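Local coordinates for protein condensin complex subunit 3 (Schizosaccharomyces pombe, PDB 5OQR) that serves as a regulatory subunit of condensin, the complex required to convert interphase chromatin into condensed, mitotic-like chromosomes, at residues Y562-S567 with H598-L603; K125-V130 with V143-L148; P334-L339 with Q373-E378; D651-L656 with K728-L733. All coordinates share one frame; numbering follows the deposited sequence.

Contact 1 (Y562-S567 with H598-L603)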
loop_
_atom_site.group_PDB
_atom_site.type_symbol
_atom_site.label_atom_id
_atom_site.label_comp_id
_atom_site.label_asym_id
_atom_site.label_seq_id
_atom_site.Cartn_x
_atom_site.Cartn_y
_atom_site.Cartn_z
ATOM N N TYR A 562 15.255 -35.551 -1.577
ATOM C CA TYR A 562 15.550 -34.446 -2.473
ATOM C C TYR A 562 15.621 -33.114 -1.735
ATOM O O TYR A 562 15.564 -32.055 -2.365
ATOM C CB TYR A 562 14.499 -34.386 -3.582
ATOM C CG TYR A 562 14.384 -35.664 -4.381
ATOM C CD1 TYR A 562 15.424 -36.099 -5.187
ATOM C CD2 TYR A 562 13.229 -36.433 -4.334
ATOM C CE1 TYR A 562 15.322 -37.264 -5.920
ATOM C CE2 TYR A 562 13.117 -37.598 -5.067
ATOM C CZ TYR A 562 14.167 -38.008 -5.857
ATOM O OH TYR A 562 14.065 -39.168 -6.588
ATOM N N GLU A 563 15.759 -33.155 -0.410
ATOM C CA GLU A 563 15.730 -31.936 0.392
ATOM C C GLU A 563 16.802 -30.950 -0.056
ATOM O O GLU A 563 16.538 -29.752 -0.202
ATOM C CB GLU A 563 15.906 -32.298 1.864
ATOM C CG GLU A 563 15.778 -31.138 2.823
ATOM C CD GLU A 563 16.083 -31.545 4.250
ATOM O OE1 GLU A 563 17.037 -32.325 4.450
ATOM O OE2 GLU A 563 15.365 -31.097 5.169
ATOM N N ASP A 564 18.023 -31.435 -0.275
ATOM C CA ASP A 564 19.114 -30.533 -0.628
ATOM C C ASP A 564 18.969 -30.015 -2.052
ATOM O O ASP A 564 19.301 -28.858 -2.334
ATOM C CB ASP A 564 20.457 -31.242 -0.450
ATOM C CG ASP A 564 20.697 -31.685 0.980
ATOM O OD1 ASP A 564 20.940 -30.815 1.841
ATOM O OD2 ASP A 564 20.648 -32.906 1.241
ATOM N N ALA A 565 18.475 -30.852 -2.964
ATOM C CA ALA A 565 18.320 -30.426 -4.351
ATOM C C ALA A 565 17.228 -29.375 -4.487
ATOM O O ALA A 565 17.369 -28.421 -5.259
ATOM C CB ALA A 565 18.017 -31.632 -5.238
ATOM N N ILE A 566 16.131 -29.530 -3.747
ATOM C CA ILE A 566 15.048 -28.557 -3.813
ATOM C C ILE A 566 15.476 -27.247 -3.167
ATOM O O ILE A 566 15.253 -26.163 -3.716
ATOM C CB ILE A 566 13.778 -29.132 -3.159
ATOM C CG1 ILE A 566 13.196 -30.229 -4.055
ATOM C CG2 ILE A 566 12.742 -28.039 -2.911
ATOM C CD1 ILE A 566 12.110 -31.052 -3.406
ATOM N N SER A 567 16.097 -27.328 -1.988
ATOM C CA SER A 567 16.600 -26.122 -1.340
ATOM C C SER A 567 17.596 -25.398 -2.235
ATOM O O SER A 567 17.634 -24.163 -2.265
ATOM C CB SER A 567 17.241 -26.481 -0.001
ATOM O OG SER A 567 16.307 -27.106 0.859
ATOM N N HIS A 598 7.146 -24.938 8.004
ATOM C CA HIS A 598 8.388 -24.776 8.755
ATOM C C HIS A 598 9.495 -25.592 8.092
ATOM O O HIS A 598 10.070 -26.516 8.669
ATOM C CB HIS A 598 8.216 -25.168 10.225
ATOM C CG HIS A 598 7.502 -24.140 11.044
ATOM N ND1 HIS A 598 7.919 -22.828 11.121
ATOM C CD2 HIS A 598 6.406 -24.231 11.832
ATOM C CE1 HIS A 598 7.105 -22.154 11.912
ATOM N NE2 HIS A 598 6.178 -22.982 12.358
ATOM N N TYR A 599 9.777 -25.229 6.844
ATOM C CA TYR A 599 10.686 -25.982 5.983
ATOM C C TYR A 599 12.081 -25.387 6.111
ATOM O O TYR A 599 12.474 -24.496 5.358
ATOM C CB TYR A 599 10.187 -25.954 4.544
ATOM C CG TYR A 599 11.056 -26.693 3.553
ATOM C CD1 TYR A 599 11.016 -28.075 3.459
ATOM C CD2 TYR A 599 11.905 -26.006 2.699
ATOM C CE1 TYR A 599 11.804 -28.753 2.554
ATOM C CE2 TYR A 599 12.697 -26.674 1.789
ATOM C CZ TYR A 599 12.641 -28.049 1.720
ATOM O OH TYR A 599 13.427 -28.724 0.815
ATOM N N ARG A 600 12.839 -25.889 7.086
ATOM C CA ARG A 600 14.233 -25.493 7.280
ATOM C C ARG A 600 14.352 -23.988 7.499
ATOM O O ARG A 600 15.188 -23.314 6.894
ATOM C CB ARG A 600 15.086 -25.937 6.091
ATOM C CG ARG A 600 14.643 -27.246 5.460
ATOM C CD ARG A 600 15.593 -27.680 4.362
ATOM N NE ARG A 600 16.836 -28.227 4.898
ATOM C CZ ARG A 600 17.906 -28.517 4.167
ATOM N NH1 ARG A 600 18.986 -29.015 4.747
ATOM N NH2 ARG A 600 17.902 -28.306 2.859
ATOM N N ASP A 601 13.497 -23.458 8.378
ATOM C CA ASP A 601 13.450 -22.017 8.609
ATOM C C ASP A 601 14.847 -21.453 8.821
ATOM O O ASP A 601 15.254 -20.500 8.154
ATOM C CB ASP A 601 12.574 -21.701 9.822
ATOM C CG ASP A 601 11.263 -22.446 9.807
ATOM O OD1 ASP A 601 11.249 -23.606 9.355
ATOM O OD2 ASP A 601 10.247 -21.877 10.255
ATOM N N GLU A 602 15.594 -22.049 9.752
ATOM C CA GLU A 602 16.929 -21.565 10.089
ATOM C C GLU A 602 17.782 -21.380 8.842
ATOM O O GLU A 602 18.501 -20.382 8.711
ATOM C CB GLU A 602 17.616 -22.538 11.050
ATOM C CG GLU A 602 16.717 -23.115 12.146
ATOM C CD GLU A 602 15.956 -24.358 11.703
ATOM O OE1 GLU A 602 16.421 -25.047 10.771
ATOM O OE2 GLU A 602 14.880 -24.632 12.277
ATOM N N LEU A 603 17.712 -22.332 7.912
ATOM C CA LEU A 603 18.591 -22.308 6.748
ATOM C C LEU A 603 18.201 -21.200 5.777
ATOM O O LEU A 603 19.072 -20.581 5.155
ATOM C CB LEU A 603 18.562 -23.670 6.055
ATOM C CG LEU A 603 19.525 -23.852 4.880
ATOM C CD1 LEU A 603 20.966 -23.880 5.356
ATOM C CD2 LEU A 603 19.188 -25.115 4.100
#
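Glu563 and Arg600 reach toward one another from opposing sides and lie flat against each other, the carboxylate and guanidinium planes only 18° apart. Glu563 CD sits 3.4 Å above the guanidinium centre, and Leu603 CD2 lies over the other face, so the group is layered between a carboxylate and a methyl. The salt bridge from Glu563 OE2 to Arg600 NE (3.2 Å) is therefore one of charge alone, with no N-H aimed at the oxygen. Directed bonding occurs at the edge instead: Arg600 NH2 donates in plane to Ser567 OG at 2.8 Å. A bend about the CG-CD bond (chi3 76°) turns the guanidinium into this position, while Arg600 CG rests over one face of the Tyr599 ring. Ser567 OG in turn donates a hydrogen bond to Glu563 O at 2.9 Å. Asp564 OD1 adds a long salt bridge to Arg600 NH1, its carboxylate turned steeply to the guanidinium. A methionine in place of Arg600 would probably leave Glu563 and Asp564 without their countercharge and Ser567 OG without its donor. The contact joins the starts of helices 563-574 and 601-613, where one cation is shared by two acids and a hydroxyl, and its charge is probably largely balanced.

Contact 2 (K125-V130 with V143-L148); sequences KLLSRV and VALSRL
The peptide group joining Leu126 to Leu127 presents one face to Leu145, whose CD1 methyl lies over it, 3.6 Å from Leu126 C. Within 143-148, the guanidinium of Arg147 has Val143 O above one face, towards its rim. Leu145 carries the contact: its CG stands anti to the backbone N (chi1 -154°), which sends CD1 across to the end of helix 116-129 and Val130 just after it. There the methyl meets Leu126 CB at 3.9 Å, Leu127 CD2 at 3.8 Å and Val130 CG1 at 3.7 Å, with the Leu127 and Val130 side chains crossing that of Leu145 at about a right angle. Next to it, Leu126 spreads its two methyls around Ala144, CD2 coming to 4.0 Å from Ala144 CB. The backbones come closest at Leu126 CA and Leu145 CA, 6.1 Å apart. Helix 158-169 extends the same apolar cluster, its Ile162 touching both Leu127 and Val130 and its Val159 touching Leu145. Both segments belong to HEAT repeat 3, so this is packing between the two helices of one hairpin. No hydrogen bond or salt bridge spans it; its chemistry is that of branched aliphatic side chains, mostly buried, meeting one another and a peptide face.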
loop_
_atom_site.group_PDB
_atom_site.type_symbol
_atom_site.label_atom_id
_atom_site.label_comp_id
_atom_site.label_asym_id
_atom_site.label_seq_id
_atom_site.Cartn_x
_atom_site.Cartn_y
_atom_site.Cartn_z
ATOM N N LYS A 125 12.408 37.424 -0.866
ATOM C CA LYS A 125 12.676 37.024 0.511
ATOM C C LYS A 125 11.899 35.768 0.887
ATOM O O LYS A 125 12.402 34.922 1.635
ATOM C CB LYS A 125 12.340 38.170 1.464
ATOM C CG LYS A 125 13.146 39.438 1.220
ATOM C CD LYS A 125 13.984 39.816 2.433
ATOM C CE LYS A 125 14.788 41.083 2.179
ATOM N NZ LYS A 125 15.730 41.392 3.291
ATOM N N LEU A 126 10.672 35.628 0.382
ATOM C CA LEU A 126 9.860 34.469 0.740
ATOM C C LEU A 126 10.413 33.190 0.124
ATOM O O LEU A 126 10.355 32.122 0.744
ATOM C CB LEU A 126 8.410 34.691 0.306
ATOM C CG LEU A 126 7.521 35.479 1.272
ATOM C CD1 LEU A 126 6.182 35.790 0.623
ATOM C CD2 LEU A 126 7.310 34.712 2.571
ATOM N N LEU A 127 10.951 33.276 -1.094
ATOM C CA LEU A 127 11.484 32.084 -1.747
ATOM C C LEU A 127 12.610 31.458 -0.938
ATOM O O LEU A 127 12.773 30.233 -0.944
ATOM C CB LEU A 127 11.973 32.434 -3.151
ATOM C CG LEU A 127 10.889 32.886 -4.130
ATOM C CD1 LEU A 127 11.488 33.792 -5.185
ATOM C CD2 LEU A 127 10.234 31.694 -4.792
ATOM N N SER A 128 13.405 32.276 -0.250
ATOM C CA SER A 128 14.434 31.741 0.631
ATOM C C SER A 128 13.847 31.191 1.927
ATOM O O SER A 128 14.450 30.306 2.544
ATOM C CB SER A 128 15.472 32.823 0.942
ATOM O OG SER A 128 14.941 34.120 0.729
ATOM N N ARG A 129 12.689 31.705 2.356
ATOM C CA ARG A 129 12.124 31.300 3.640
ATOM C C ARG A 129 11.609 29.863 3.604
ATOM O O ARG A 129 11.858 29.088 4.534
ATOM C CB ARG A 129 11.002 32.263 4.044
ATOM C CG ARG A 129 11.440 33.422 4.924
ATOM C CD ARG A 129 12.147 32.924 6.175
ATOM N NE ARG A 129 13.598 32.872 5.993
ATOM C CZ ARG A 129 14.410 32.010 6.598
ATOM N NH1 ARG A 129 15.714 32.054 6.362
ATOM N NH2 ARG A 129 13.928 31.097 7.429
ATOM N N VAL A 130 10.924 29.481 2.524
ATOM C CA VAL A 130 10.254 28.185 2.407
ATOM C C VAL A 130 11.275 27.072 2.609
ATOM O O VAL A 130 10.914 25.897 2.737
ATOM C CB VAL A 130 9.536 28.044 1.048
ATOM C CG1 VAL A 130 8.427 29.069 0.937
ATOM C CG2 VAL A 130 10.526 28.182 -0.100
ATOM N N VAL A 143 2.160 29.336 2.412
ATOM C CA VAL A 143 0.859 29.996 2.367
ATOM C C VAL A 143 1.027 31.440 1.915
ATOM O O VAL A 143 0.292 31.931 1.050
ATOM C CB VAL A 143 0.162 29.912 3.738
ATOM C CG1 VAL A 143 -1.232 30.524 3.667
ATOM C CG2 VAL A 143 0.078 28.469 4.212
ATOM N N ALA A 144 2.004 32.141 2.493
ATOM C CA ALA A 144 2.291 33.505 2.065
ATOM C C ALA A 144 2.754 33.531 0.615
ATOM O O ALA A 144 2.239 34.300 -0.204
ATOM C CB ALA A 144 3.350 34.128 2.976
ATOM N N LEU A 145 3.728 32.684 0.281
ATOM C CA LEU A 145 4.283 32.690 -1.066
ATOM C C LEU A 145 3.234 32.288 -2.095
ATOM O O LEU A 145 3.191 32.845 -3.199
ATOM C CB LEU A 145 5.490 31.754 -1.122
ATOM C CG LEU A 145 6.533 32.072 -2.192
ATOM C CD1 LEU A 145 7.869 31.469 -1.812
ATOM C CD2 LEU A 145 6.102 31.560 -3.541
ATOM N N SER A 146 2.366 31.336 -1.748
ATOM C CA SER A 146 1.330 30.888 -2.671
ATOM C C SER A 146 0.389 32.010 -3.089
ATOM O O SER A 146 -0.425 31.804 -3.995
ATOM C CB SER A 146 0.520 29.754 -2.039
ATOM O OG SER A 146 -0.166 30.199 -0.884
ATOM N N ARG A 147 0.468 33.178 -2.455
ATOM C CA ARG A 147 -0.348 34.315 -2.858
ATOM C C ARG A 147 0.241 35.079 -4.037
ATOM O O ARG A 147 -0.416 35.990 -4.552
ATOM C CB ARG A 147 -0.533 35.261 -1.670
ATOM C CG ARG A 147 -1.336 34.657 -0.532
ATOM C CD ARG A 147 -2.815 34.577 -0.879
ATOM N NE ARG A 147 -3.539 33.669 0.006
ATOM C CZ ARG A 147 -3.785 32.386 -0.255
ATOM N NH1 ARG A 147 -3.371 31.832 -1.387
ATOM N NH2 ARG A 147 -4.454 31.652 0.623
ATOM N N LEU A 148 1.453 34.732 -4.473
ATOM C CA LEU A 148 2.095 35.369 -5.617
ATOM C C LEU A 148 2.356 34.365 -6.735
ATOM O O LEU A 148 3.322 34.500 -7.490
ATOM C CB LEU A 148 3.399 36.043 -5.193
ATOM C CG LEU A 148 3.295 37.088 -4.079
ATOM C CD1 LEU A 148 4.675 37.625 -3.732
ATOM C CD2 LEU A 148 2.367 38.224 -4.477
#

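Contact 3 (P334-L339 with Q373-E378)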
loop_
_atom_site.group_PDB
_atom_site.type_symbol
_atom_site.label_atom_id
_atom_site.label_comp_id
_atom_site.label_asym_id
_atom_site.label_seq_id
_atom_site.Cartn_x
_atom_site.Cartn_y
_atom_site.Cartn_z
ATOM N N PRO A 334 -31.883 -13.117 -12.893
ATOM C CA PRO A 334 -32.656 -14.105 -13.646
ATOM C C PRO A 334 -32.412 -15.523 -13.158
ATOM O O PRO A 334 -31.420 -15.828 -12.496
ATOM C CB PRO A 334 -32.144 -13.928 -15.077
ATOM C CG PRO A 334 -30.745 -13.479 -14.909
ATOM C CD PRO A 334 -30.714 -12.645 -13.652
ATOM N N GLU A 335 -33.355 -16.391 -13.504
ATOM C CA GLU A 335 -33.196 -17.812 -13.268
ATOM C C GLU A 335 -32.179 -18.387 -14.248
ATOM O O GLU A 335 -31.898 -17.813 -15.302
ATOM C CB GLU A 335 -34.540 -18.527 -13.412
ATOM C CG GLU A 335 -35.655 -17.936 -12.553
ATOM C CD GLU A 335 -35.851 -18.687 -11.253
ATOM O OE1 GLU A 335 -36.264 -19.865 -11.303
ATOM O OE2 GLU A 335 -35.583 -18.103 -10.181
ATOM N N VAL A 336 -31.618 -19.541 -13.885
ATOM C CA VAL A 336 -30.574 -20.142 -14.708
ATOM C C VAL A 336 -31.076 -20.405 -16.120
ATOM O O VAL A 336 -30.302 -20.340 -17.083
ATOM C CB VAL A 336 -30.056 -21.434 -14.048
ATOM C CG1 VAL A 336 -29.452 -21.134 -12.693
ATOM C CG2 VAL A 336 -31.172 -22.433 -13.920
ATOM N N VAL A 337 -32.365 -20.714 -16.271
ATOM C CA VAL A 337 -32.926 -20.940 -17.601
ATOM C C VAL A 337 -32.746 -19.699 -18.464
ATOM O O VAL A 337 -32.253 -19.771 -19.596
ATOM C CB VAL A 337 -34.409 -21.340 -17.495
ATOM C CG1 VAL A 337 -35.033 -21.480 -18.880
ATOM C CG2 VAL A 337 -34.551 -22.639 -16.718
ATOM N N GLN A 338 -33.147 -18.540 -17.942
ATOM C CA GLN A 338 -32.954 -17.293 -18.673
ATOM C C GLN A 338 -31.472 -16.979 -18.822
ATOM O O GLN A 338 -31.039 -16.480 -19.867
ATOM C CB GLN A 338 -33.665 -16.147 -17.957
ATOM C CG GLN A 338 -35.103 -16.427 -17.545
ATOM C CD GLN A 338 -35.561 -15.514 -16.424
ATOM O OE1 GLN A 338 -35.812 -15.964 -15.305
ATOM N NE2 GLN A 338 -35.663 -14.224 -16.714
ATOM N N LEU A 339 -30.683 -17.266 -17.786
ATOM C CA LEU A 339 -29.250 -17.000 -17.838
ATOM C C LEU A 339 -28.585 -17.814 -18.937
ATOM O O LEU A 339 -27.807 -17.283 -19.736
ATOM C CB LEU A 339 -28.619 -17.309 -16.482
ATOM C CG LEU A 339 -27.129 -17.003 -16.345
ATOM C CD1 LEU A 339 -26.894 -15.506 -16.274
ATOM C CD2 LEU A 339 -26.563 -17.698 -15.125
ATOM N N GLN A 373 -24.904 -18.843 -8.144
ATOM C CA GLN A 373 -26.203 -19.435 -7.855
ATOM C C GLN A 373 -26.037 -20.789 -7.177
ATOM O O GLN A 373 -25.136 -21.560 -7.510
ATOM C CB GLN A 373 -27.012 -19.615 -9.139
ATOM C CG GLN A 373 -27.007 -18.435 -10.097
ATOM C CD GLN A 373 -27.723 -17.219 -9.544
ATOM O OE1 GLN A 373 -27.544 -16.845 -8.384
ATOM N NE2 GLN A 373 -28.550 -16.595 -10.376
ATOM N N ASP A 374 -26.917 -21.077 -6.225
ATOM C CA ASP A 374 -27.080 -22.426 -5.687
ATOM C C ASP A 374 -28.392 -22.938 -6.272
ATOM O O ASP A 374 -29.471 -22.697 -5.727
ATOM C CB ASP A 374 -27.087 -22.445 -4.167
ATOM C CG ASP A 374 -27.129 -23.851 -3.607
ATOM O OD1 ASP A 374 -27.456 -24.008 -2.413
ATOM O OD2 ASP A 374 -26.839 -24.802 -4.364
ATOM N N MET A 375 -28.287 -23.638 -7.400
ATOM C CA MET A 375 -29.440 -23.909 -8.255
ATOM C C MET A 375 -30.067 -25.234 -7.848
ATOM O O MET A 375 -29.608 -26.305 -8.250
ATOM C CB MET A 375 -29.040 -23.907 -9.728
ATOM C CG MET A 375 -27.737 -24.623 -10.076
ATOM S SD MET A 375 -27.174 -24.144 -11.721
ATOM C CE MET A 375 -26.565 -22.490 -11.390
ATOM N N VAL A 376 -31.126 -25.152 -7.038
ATOM C CA VAL A 376 -31.977 -26.304 -6.777
ATOM C C VAL A 376 -32.846 -26.651 -7.973
ATOM O O VAL A 376 -33.433 -27.737 -8.010
ATOM C CB VAL A 376 -32.869 -26.046 -5.546
ATOM C CG1 VAL A 376 -32.013 -25.779 -4.319
ATOM C CG2 VAL A 376 -33.821 -24.877 -5.801
ATOM N N ASP A 377 -32.943 -25.749 -8.950
ATOM C CA ASP A 377 -33.731 -25.993 -10.149
ATOM C C ASP A 377 -33.049 -27.036 -11.023
ATOM O O ASP A 377 -32.263 -26.694 -11.912
ATOM C CB ASP A 377 -33.931 -24.693 -10.930
ATOM C CG ASP A 377 -34.783 -24.883 -12.167
ATOM O OD1 ASP A 377 -35.571 -25.849 -12.203
ATOM O OD2 ASP A 377 -34.663 -24.067 -13.105
ATOM N N GLU A 378 -33.330 -28.313 -10.760
ATOM C CA GLU A 378 -32.779 -29.382 -11.583
ATOM C C GLU A 378 -32.964 -29.080 -13.063
ATOM O O GLU A 378 -32.032 -29.237 -13.859
ATOM C CB GLU A 378 -33.445 -30.711 -11.220
ATOM C CG GLU A 378 -33.006 -31.272 -9.874
ATOM C CD GLU A 378 -34.099 -32.061 -9.174
ATOM O OE1 GLU A 378 -35.274 -31.644 -9.239
ATOM O OE2 GLU A 378 -33.781 -33.101 -8.558
#
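Met375 runs toward Val336 and meets the same methyl of that residue with CB, SD and CE. Its CB lies 4.1 Å from Val336 CG1. CG is set between the backbone N and the carbonyl carbon (chi1 43°), and from there the chain extends to SD, which comes to 3.9 Å from Val336 CG1. A bend at the last torsion (chi3 74°) then folds CE back onto that methyl, at 3.4 Å. The two side chains cross at a slant, so the thioether end lies against one branch of the valine. The other branch, Val336 CG2, faces Asp377 OD2 at 3.9 Å, the two side chains sliding past one another in opposite directions. Val337 CG2 stands at the same distance from Asp377 OD2, so the carboxylate oxygen rests against methyls of two successive valines. At the other end Gln373, bent at chi2, brings NE2 to 3.6 Å from Pro334 O.

The loop 373-378 thereby lies against the first turn of helix 336-348. It leads into helix 378-394, for which Asp377 is the N-cap residue, and Lys383 of that helix donates to Val337 O. Lys411 holds the loop's other end through Gln373 O. Within 334-339, Gln338 OE1 accepts from Glu335 N, the N-cap residue, at 3.1 Å. Glu335 OE1 and Asp377 OD2 are 4.8 Å apart, and their like charges probably repel mildly. No hydrogen bond or salt bridge joins the segments directly; van der Waals packing round Val336 does, while Lys383 and Lys411 supply polar ties from outside.

Contact 4 (D651-L656 with K728-L733); sequences DALLSL and KFMISL
Behind Leu653 and Leu654, whose methyls reach helix 725-736 and meet Phe729, Met730 and Leu733, the carbonyl oxygen Asp651 O is gripped twice: Ser655 N reaches it at 3.0 Å and Ser655 OG at 3.1 Å, from opposite faces of the carbonyl plane. This ties the serine hydroxyl back into its own helix, whose reverse side rests on helix 601-613 through Ser655 with Lys606 and Ile610.

The contact itself is apolar. Leu653, its CG anti to the backbone N (chi1 -166°), carries CD2 towards helix 725-736. That methyl comes in at the edge of the Phe729 ring, 3.7 Å from CE1 and near the ring plane, the two side chains crossing at about a right angle. It also meets Leu733 CD1 at 3.7 Å, leucine to leucine, tip to tip. Met730 is bent at chi2 and chi3, which brings its sulfur against methyls of both leucines, crossing Leu654 at a slant, with SD 3.9 Å from Leu654 CD2 and 4.2 Å from Leu653 CD2.

Helix 669-682 flanks the layer, Met679 touching Leu653 while Ile672 and Ala676 touch Phe729. The axes of the two segments pass 11.9 Å apart, their directions 141° from one another, a spacing bridged here by leucine, methionine and phenylalanine side chains. Such roughly antiparallel helices with a leucine-rich interior are typical of an alpha-solenoid; here helix 639-661 packs on a helix of HEAT repeat 9.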
loop_
_atom_site.group_PDB
_atom_site.type_symbol
_atom_site.label_atom_id
_atom_site.label_comp_id
_atom_site.label_asym_id
_atom_site.label_seq_id
_atom_site.Cartn_x
_atom_site.Cartn_y
_atom_site.Cartn_z
ATOM N N ASP A 651 24.513 -12.786 12.206
ATOM C CA ASP A 651 25.194 -13.187 10.980
ATOM C C ASP A 651 24.565 -12.525 9.762
ATOM O O ASP A 651 25.272 -12.121 8.834
ATOM C CB ASP A 651 25.166 -14.707 10.841
ATOM C CG ASP A 651 25.511 -15.415 12.137
ATOM O OD1 ASP A 651 26.701 -15.732 12.345
ATOM O OD2 ASP A 651 24.590 -15.647 12.950
ATOM N N ALA A 652 23.236 -12.405 9.747
ATOM C CA ALA A 652 22.575 -11.702 8.655
ATOM C C ALA A 652 22.982 -10.237 8.624
ATOM O O ALA A 652 23.268 -9.686 7.555
ATOM C CB ALA A 652 21.058 -11.830 8.792
ATOM N N LEU A 653 23.024 -9.592 9.789
ATOM C CA LEU A 653 23.343 -8.169 9.833
ATOM C C LEU A 653 24.805 -7.920 9.485
ATOM O O LEU A 653 25.130 -6.926 8.828
ATOM C CB LEU A 653 23.011 -7.611 11.215
ATOM C CG LEU A 653 22.971 -6.090 11.354
ATOM C CD1 LEU A 653 21.881 -5.486 10.484
ATOM C CD2 LEU A 653 22.757 -5.719 12.810
ATOM N N LEU A 654 25.701 -8.808 9.917
ATOM C CA LEU A 654 27.107 -8.664 9.557
ATOM C C LEU A 654 27.309 -8.824 8.057
ATOM O O LEU A 654 28.080 -8.077 7.444
ATOM C CB LEU A 654 27.953 -9.683 10.323
ATOM C CG LEU A 654 28.095 -9.459 11.829
ATOM C CD1 LEU A 654 28.908 -10.584 12.445
ATOM C CD2 LEU A 654 28.737 -8.114 12.127
ATOM N N SER A 655 26.629 -9.798 7.449
ATOM C CA SER A 655 26.733 -9.976 6.006
ATOM C C SER A 655 26.263 -8.733 5.266
ATOM O O SER A 655 26.841 -8.354 4.242
ATOM C CB SER A 655 25.923 -11.197 5.571
ATOM O OG SER A 655 26.538 -12.396 6.000
ATOM N N LEU A 656 25.217 -8.080 5.773
ATOM C CA LEU A 656 24.729 -6.867 5.131
ATOM C C LEU A 656 25.721 -5.722 5.269
ATOM O O LEU A 656 25.830 -4.890 4.361
ATOM C CB LEU A 656 23.373 -6.476 5.718
ATOM C CG LEU A 656 22.201 -7.356 5.280
ATOM C CD1 LEU A 656 20.972 -7.071 6.124
ATOM C CD2 LEU A 656 21.889 -7.144 3.806
ATOM N N LYS A 728 31.678 -1.478 16.893
ATOM C CA LYS A 728 30.930 -0.385 17.505
ATOM C C LYS A 728 29.433 -0.557 17.286
ATOM O O LYS A 728 28.634 -0.402 18.215
ATOM C CB LYS A 728 31.381 0.957 16.930
ATOM C CG LYS A 728 32.429 1.691 17.750
ATOM C CD LYS A 728 32.344 3.201 17.542
ATOM C CE LYS A 728 31.057 3.777 18.129
ATOM N NZ LYS A 728 31.121 5.252 18.324
ATOM N N PHE A 729 29.036 -0.864 16.050
ATOM C CA PHE A 729 27.619 -0.887 15.714
ATOM C C PHE A 729 26.902 -2.032 16.415
ATOM O O PHE A 729 25.768 -1.870 16.878
ATOM C CB PHE A 729 27.441 -0.989 14.201
ATOM C CG PHE A 729 26.011 -1.045 13.775
ATOM C CD1 PHE A 729 25.472 -2.211 13.266
ATOM C CD2 PHE A 729 25.195 0.063 13.908
ATOM C CE1 PHE A 729 24.150 -2.266 12.883
ATOM C CE2 PHE A 729 23.872 0.015 13.528
ATOM C CZ PHE A 729 23.347 -1.151 13.020
ATOM N N MET A 730 27.542 -3.199 16.504
ATOM C CA MET A 730 26.913 -4.325 17.183
ATOM C C MET A 730 26.668 -4.019 18.652
ATOM O O MET A 730 25.671 -4.474 19.222
ATOM C CB MET A 730 27.777 -5.577 17.033
ATOM C CG MET A 730 28.007 -6.003 15.591
ATOM S SD MET A 730 26.479 -6.267 14.667
ATOM C CE MET A 730 25.867 -7.763 15.433
ATOM N N ILE A 731 27.561 -3.251 19.282
ATOM C CA ILE A 731 27.352 -2.851 20.669
ATOM C C ILE A 731 26.208 -1.852 20.762
ATOM O O ILE A 731 25.438 -1.861 21.727
ATOM C CB ILE A 731 28.659 -2.282 21.258
ATOM C CG1 ILE A 731 29.692 -3.398 21.414
ATOM C CG2 ILE A 731 28.414 -1.612 22.614
ATOM C CD1 ILE A 731 31.102 -2.901 21.639
ATOM N N SER A 732 26.077 -0.981 19.760
ATOM C CA SER A 732 24.983 -0.016 19.735
ATOM C C SER A 732 23.629 -0.688 19.913
ATOM O O SER A 732 22.704 -0.084 20.467
ATOM C CB SER A 732 25.007 0.761 18.419
ATOM O OG SER A 732 24.894 -0.115 17.313
ATOM N N LEU A 733 23.493 -1.934 19.458
ATOM C CA LEU A 733 22.199 -2.604 19.513
ATOM C C LEU A 733 21.810 -2.974 20.937
ATOM O O LEU A 733 20.617 -3.014 21.258
ATOM C CB LEU A 733 22.226 -3.849 18.628
ATOM C CG LEU A 733 22.699 -3.591 17.197
ATOM C CD1 LEU A 733 22.796 -4.891 16.430
ATOM C CD2 LEU A 733 21.772 -2.611 16.495
#

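Overall arrangement
From the N terminus the four contacts follow in series, none nesting within or crossing another. Contact 2 comes first and closes the shortest loop, 12 residues, pairing two helices of HEAT repeat 3. Contact 3 spans 33 residues and ties the start of helix 336-348 to the loop before helix 378-394; its centre is about 67 Å from that of contact 2. Contact 1 spans 30 residues and joins two helix starts in the C-terminal region. Contact 4 spans 71, packing helix 639-661 on helix 725-736. Contacts 1 and 4 are neighbours, nearest atoms about 9 Å apart, and helix 601-613 serves both, beginning in contact 1 and backing helix 639-661.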